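Local coordinates for protein CD180 antigen (PDB 3T6Q) that may cooperate with MD-1 and TLR4 in the innate response of B cells to bacterial lipopolysaccharide, leading to activation of NF-kappa-B, at residues C19-L24 and F40-L45; C67-I72 and N91-M96. One frame throughout, in Å; residues are numbered along the deposited sequence.

Contact 1: C19-L24 and F40-L45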
# COMPACT_ATOMS: atom_id res chain seq x y z
N CYS A 19 21.70 -6.27 15.99
CA CYS A 19 22.24 -5.05 15.40
C CYS A 19 21.15 -4.04 15.05
O CYS A 19 21.35 -3.20 14.17
CB CYS A 19 22.99 -5.39 14.13
SG CYS A 19 23.96 -6.90 14.25
N GLU A 20 20.00 -4.14 15.71
CA GLU A 20 18.85 -3.27 15.37
C GLU A 20 19.19 -1.81 15.58
O GLU A 20 19.86 -1.47 16.56
CB GLU A 20 17.63 -3.59 16.23
CG GLU A 20 17.03 -4.95 16.01
CD GLU A 20 15.81 -5.19 16.88
OE1 GLU A 20 15.90 -4.93 18.11
OE2 GLU A 20 14.76 -5.62 16.35
N ASN A 21 18.70 -0.95 14.69
CA ASN A 21 18.77 0.51 14.88
C ASN A 21 20.14 1.15 14.86
O ASN A 21 20.31 2.23 15.42
CB ASN A 21 18.15 0.92 16.22
CG ASN A 21 16.67 0.85 16.19
OD1 ASN A 21 16.04 1.36 15.26
ND2 ASN A 21 16.08 0.22 17.21
N LEU A 22 21.11 0.49 14.24
CA LEU A 22 22.48 1.02 14.20
C LEU A 22 22.85 1.79 12.92
O LEU A 22 24.00 2.17 12.75
CB LEU A 22 23.48 -0.10 14.48
CG LEU A 22 23.41 -0.61 15.93
CD1 LEU A 22 24.21 -1.90 16.11
CD2 LEU A 22 23.91 0.49 16.87
N GLY A 23 21.87 2.02 12.04
CA GLY A 23 22.10 2.71 10.75
C GLY A 23 23.07 2.01 9.79
O GLY A 23 23.73 2.68 9.01
N LEU A 24 23.13 0.67 9.81
CA LEU A 24 24.16 -0.07 9.06
C LEU A 24 23.81 -0.28 7.59
O LEU A 24 22.65 -0.52 7.27
CB LEU A 24 24.46 -1.42 9.71
CG LEU A 24 24.84 -1.48 11.20
CD1 LEU A 24 24.82 -2.92 11.68
CD2 LEU A 24 26.20 -0.85 11.43
N PHE A 40 18.49 -7.77 12.44
CA PHE A 40 19.10 -6.66 11.74
C PHE A 40 18.07 -5.55 11.41
O PHE A 40 18.31 -4.75 10.51
CB PHE A 40 19.76 -7.21 10.46
CG PHE A 40 20.99 -6.43 10.00
CD1 PHE A 40 20.92 -5.57 8.90
CD2 PHE A 40 22.19 -6.56 10.66
CE1 PHE A 40 22.05 -4.85 8.49
CE2 PHE A 40 23.32 -5.85 10.26
CZ PHE A 40 23.25 -4.99 9.17
N SER A 41 16.95 -5.52 12.13
CA SER A 41 15.88 -4.57 11.80
C SER A 41 16.32 -3.12 11.95
O SER A 41 17.19 -2.81 12.76
CB SER A 41 14.63 -4.79 12.62
OG SER A 41 14.90 -4.71 14.01
N PHE A 42 15.69 -2.26 11.16
CA PHE A 42 15.86 -0.81 11.26
C PHE A 42 17.27 -0.36 10.89
O PHE A 42 17.80 0.59 11.48
CB PHE A 42 15.45 -0.26 12.63
CG PHE A 42 13.97 -0.49 12.96
CD1 PHE A 42 13.59 -1.52 13.81
CD2 PHE A 42 12.98 0.35 12.44
CE1 PHE A 42 12.25 -1.73 14.13
CE2 PHE A 42 11.64 0.16 12.78
CZ PHE A 42 11.27 -0.89 13.60
N ASN A 43 17.88 -1.03 9.92
CA ASN A 43 19.13 -0.54 9.36
C ASN A 43 18.85 0.01 7.98
O ASN A 43 17.69 0.41 7.69
CB ASN A 43 20.22 -1.63 9.41
CG ASN A 43 20.69 -1.89 10.83
OD1 ASN A 43 20.49 -2.99 11.39
ND2 ASN A 43 21.25 -0.86 11.45
N VAL A 44 19.87 0.09 7.13
CA VAL A 44 19.73 0.82 5.85
C VAL A 44 20.41 0.07 4.71
O VAL A 44 21.62 0.26 4.49
CB VAL A 44 20.30 2.25 5.92
CG1 VAL A 44 19.95 3.00 4.63
CG2 VAL A 44 19.77 3.01 7.14
N LEU A 45 19.62 -0.70 3.96
CA LEU A 45 20.11 -1.59 2.90
C LEU A 45 19.36 -1.41 1.59
O LEU A 45 18.54 -2.24 1.21
CB LEU A 45 20.01 -3.06 3.38
CG LEU A 45 20.75 -3.40 4.67
CD1 LEU A 45 20.27 -4.79 5.06
CD2 LEU A 45 22.28 -3.37 4.56
O HOH W 1 15.82 -7.27 14.53
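L24 packs obliquely against the F40 ring where the N-terminal cap of the leucine-rich repeat solenoid (LRRNT) meets the first repeat. The two side chains run at about a right angle. With L24 CG turned anti to its carbonyl carbon (chi1 -54°), the CD1 branch reaches the ring and touches F40 CE2 at 3.6 Å, while L24 CB stands 3.8 Å from F40 CZ. C19 approaches the same ring, its CB 3.7 Å from F40 CD2. The sulfur of C19, tied to C8 in a disulfide, makes a sulfur-aromatic contact, with SG 5.2 Å from the F40 ring centroid. The phenyl group thus receives a leucine branch and a cystine half from the cap, and P28 also packs on it. N43, at the asparagine position of the repeat consensus, runs alongside L24 with its side chain pointing the same way. Its amide reaches into the bend formed by C19-L24, with N43 CG 3.7 Å from L24 N. The bend begins as a type II turn from C19 to L22, which wraps the cap backbone around the asparagine. Backbone bonds secure both flanks: N21 N donates to S41 O, and V44 N donates to L24 O. At the outer margin the E20 carboxylate meets a partner beyond the two segments, a basic side chain on the chain of another protein in the assembly, with which it forms a salt bridge. F42 makes a cation-pi contact with a basic side chain of that same protein, so this edge of the contact is also part of the interface. One water joins the segments there, donating to E20 OE2 at 2.7 Å and accepting from S41 N at 3.2 Å.

Contact 2: C67-I72 and N91-M96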
# COMPACT_ATOMS: atom_id res chain seq x y z
N CYS A 67 14.30 -2.22 6.75
CA CYS A 67 15.71 -1.90 6.44
C CYS A 67 15.84 -1.02 5.20
O CYS A 67 16.93 -0.92 4.63
CB CYS A 67 16.53 -3.20 6.25
SG CYS A 67 17.02 -3.82 7.87
N GLN A 68 14.74 -0.43 4.76
CA GLN A 68 14.75 0.43 3.56
C GLN A 68 15.24 -0.31 2.29
O GLN A 68 15.86 0.29 1.40
CB GLN A 68 15.54 1.72 3.86
CG GLN A 68 14.88 2.57 4.93
CD GLN A 68 15.71 3.77 5.32
OE1 GLN A 68 16.03 3.95 6.49
NE2 GLN A 68 16.05 4.61 4.35
N ILE A 69 14.92 -1.60 2.18
CA ILE A 69 15.33 -2.39 1.03
C ILE A 69 14.36 -2.18 -0.12
O ILE A 69 13.17 -2.41 0.04
CB ILE A 69 15.37 -3.90 1.38
CG1 ILE A 69 16.36 -4.14 2.51
CG2 ILE A 69 15.70 -4.72 0.14
CD1 ILE A 69 16.08 -5.49 3.23
N TYR A 70 14.88 -1.68 -1.26
CA TYR A 70 14.10 -1.52 -2.48
C TYR A 70 14.34 -2.63 -3.48
O TYR A 70 13.48 -2.88 -4.31
CB TYR A 70 14.44 -0.17 -3.15
CG TYR A 70 13.96 1.03 -2.33
CD1 TYR A 70 12.72 1.61 -2.58
CD2 TYR A 70 14.74 1.55 -1.29
CE1 TYR A 70 12.27 2.71 -1.84
CE2 TYR A 70 14.29 2.63 -0.51
CZ TYR A 70 13.05 3.21 -0.80
OH TYR A 70 12.58 4.31 -0.07
N TRP A 71 15.51 -3.29 -3.43
CA TRP A 71 15.86 -4.28 -4.45
C TRP A 71 16.38 -5.54 -3.82
O TRP A 71 17.26 -5.48 -2.99
CB TRP A 71 16.95 -3.73 -5.40
CG TRP A 71 16.46 -2.52 -6.16
CD1 TRP A 71 16.61 -1.17 -5.80
CD2 TRP A 71 15.64 -2.51 -7.38
NE1 TRP A 71 15.99 -0.35 -6.74
CE2 TRP A 71 15.38 -1.09 -7.70
CE3 TRP A 71 15.11 -3.49 -8.21
CZ2 TRP A 71 14.65 -0.71 -8.81
CZ3 TRP A 71 14.38 -3.08 -9.33
CH2 TRP A 71 14.15 -1.73 -9.62
N ILE A 72 15.91 -6.69 -4.29
CA ILE A 72 16.52 -8.00 -3.90
C ILE A 72 16.98 -8.70 -5.18
O ILE A 72 16.14 -9.23 -5.93
CB ILE A 72 15.51 -8.91 -3.14
CG1 ILE A 72 14.83 -8.12 -2.02
CG2 ILE A 72 16.23 -10.17 -2.59
CD1 ILE A 72 13.89 -8.97 -1.14
N ASN A 91 9.55 -3.43 4.11
CA ASN A 91 10.55 -2.93 3.14
C ASN A 91 9.84 -2.52 1.85
O ASN A 91 8.96 -3.24 1.37
CB ASN A 91 11.65 -4.00 2.84
CG ASN A 91 12.59 -4.14 3.98
OD1 ASN A 91 13.42 -3.23 4.23
ND2 ASN A 91 12.44 -5.22 4.75
N PRO A 92 10.21 -1.37 1.28
CA PRO A 92 9.47 -0.91 0.09
C PRO A 92 9.96 -1.56 -1.23
O PRO A 92 10.54 -0.88 -2.12
CB PRO A 92 9.73 0.61 0.10
CG PRO A 92 11.14 0.71 0.69
CD PRO A 92 11.13 -0.33 1.79
N LEU A 93 9.70 -2.85 -1.38
CA LEU A 93 10.39 -3.63 -2.41
C LEU A 93 9.85 -3.28 -3.79
O LEU A 93 8.66 -3.32 -4.02
CB LEU A 93 10.20 -5.14 -2.17
CG LEU A 93 10.73 -5.67 -0.84
CD1 LEU A 93 10.37 -7.14 -0.62
CD2 LEU A 93 12.24 -5.48 -0.79
N ILE A 94 10.75 -2.98 -4.71
CA ILE A 94 10.40 -2.75 -6.12
C ILE A 94 10.46 -4.07 -6.91
O ILE A 94 9.63 -4.31 -7.77
CB ILE A 94 11.35 -1.70 -6.75
CG1 ILE A 94 11.24 -0.37 -5.96
CG2 ILE A 94 11.01 -1.47 -8.25
CD1 ILE A 94 12.36 0.60 -6.27
N PHE A 95 11.45 -4.91 -6.63
CA PHE A 95 11.56 -6.16 -7.39
C PHE A 95 12.39 -7.15 -6.66
O PHE A 95 13.34 -6.80 -6.00
CB PHE A 95 12.21 -5.93 -8.79
CG PHE A 95 11.93 -7.03 -9.80
CD1 PHE A 95 10.71 -7.10 -10.46
CD2 PHE A 95 12.93 -7.98 -10.12
CE1 PHE A 95 10.46 -8.10 -11.40
CE2 PHE A 95 12.69 -8.98 -11.06
CZ PHE A 95 11.45 -9.04 -11.70
N MET A 96 12.06 -8.42 -6.87
CA MET A 96 12.78 -9.49 -6.23
C MET A 96 13.10 -10.51 -7.32
O MET A 96 12.21 -11.00 -8.04
CB MET A 96 11.90 -10.08 -5.12
CG MET A 96 12.49 -11.33 -4.49
SD MET A 96 11.45 -11.81 -3.09
CE MET A 96 12.55 -12.94 -2.25
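N91 grips C67-I72 through a single oxygen: OD1 accepts from C67 N at 2.9 Å and from I69 N at 3.0 Å, from opposite faces of the amide. Turning CG anti to the carbonyl carbon (chi1 -74°) directs the amide toward the backbone of C67-I69, while ND2 donates to the carbonyls of L64 and L88. This is the consensus asparagine of a leucine-rich repeat, bonded to the preceding turn. P92 lays CG over one face of the Y70 ring, 3.6 Å from its centroid in a CH-pi contact, and I94 CB sits over the six-membered ring of W71. With I94 CG1 anti to the carbonyl carbon (chi1 -59°), the CG2 branch reaches W71 CH2 at 3.4 Å, and F95 CB meets the same indole at CZ3. On the face carrying I72 and M96, I72 CD1 touches L93 CD2. The short parallel strands 71-72 and 95-96 are joined by I72 N to F95 O, preceded by a bond from I94 N to Y70 O. With two donors on its oxygen and two carbonyls on its nitrogen, the buried N91 amide is fixed in rotation and ties backbone groups of the two repeats together.

Contacts 1 and 2 follow one another along the chain and along the solenoid, their centres about 14 Å apart. They meet mainly at C67: its carbonyl O lies 2.8 Å from L45 N, a probable hydrogen bond, and its SG packs 3.1 Å from F40 O. At the asparagine position of their repeats, N43 in contact 1 and N91 in contact 2 flank C67, which takes the equivalent place in the intervening repeat. I69 packs beside it, its CG1 3.2 Å from L45 O. The other protein of the assembly reaches both sites, at E20 and F42 in contact 1 and at M96 O in contact 2, where W71 also binds a glycerol probably derived from crystallisation.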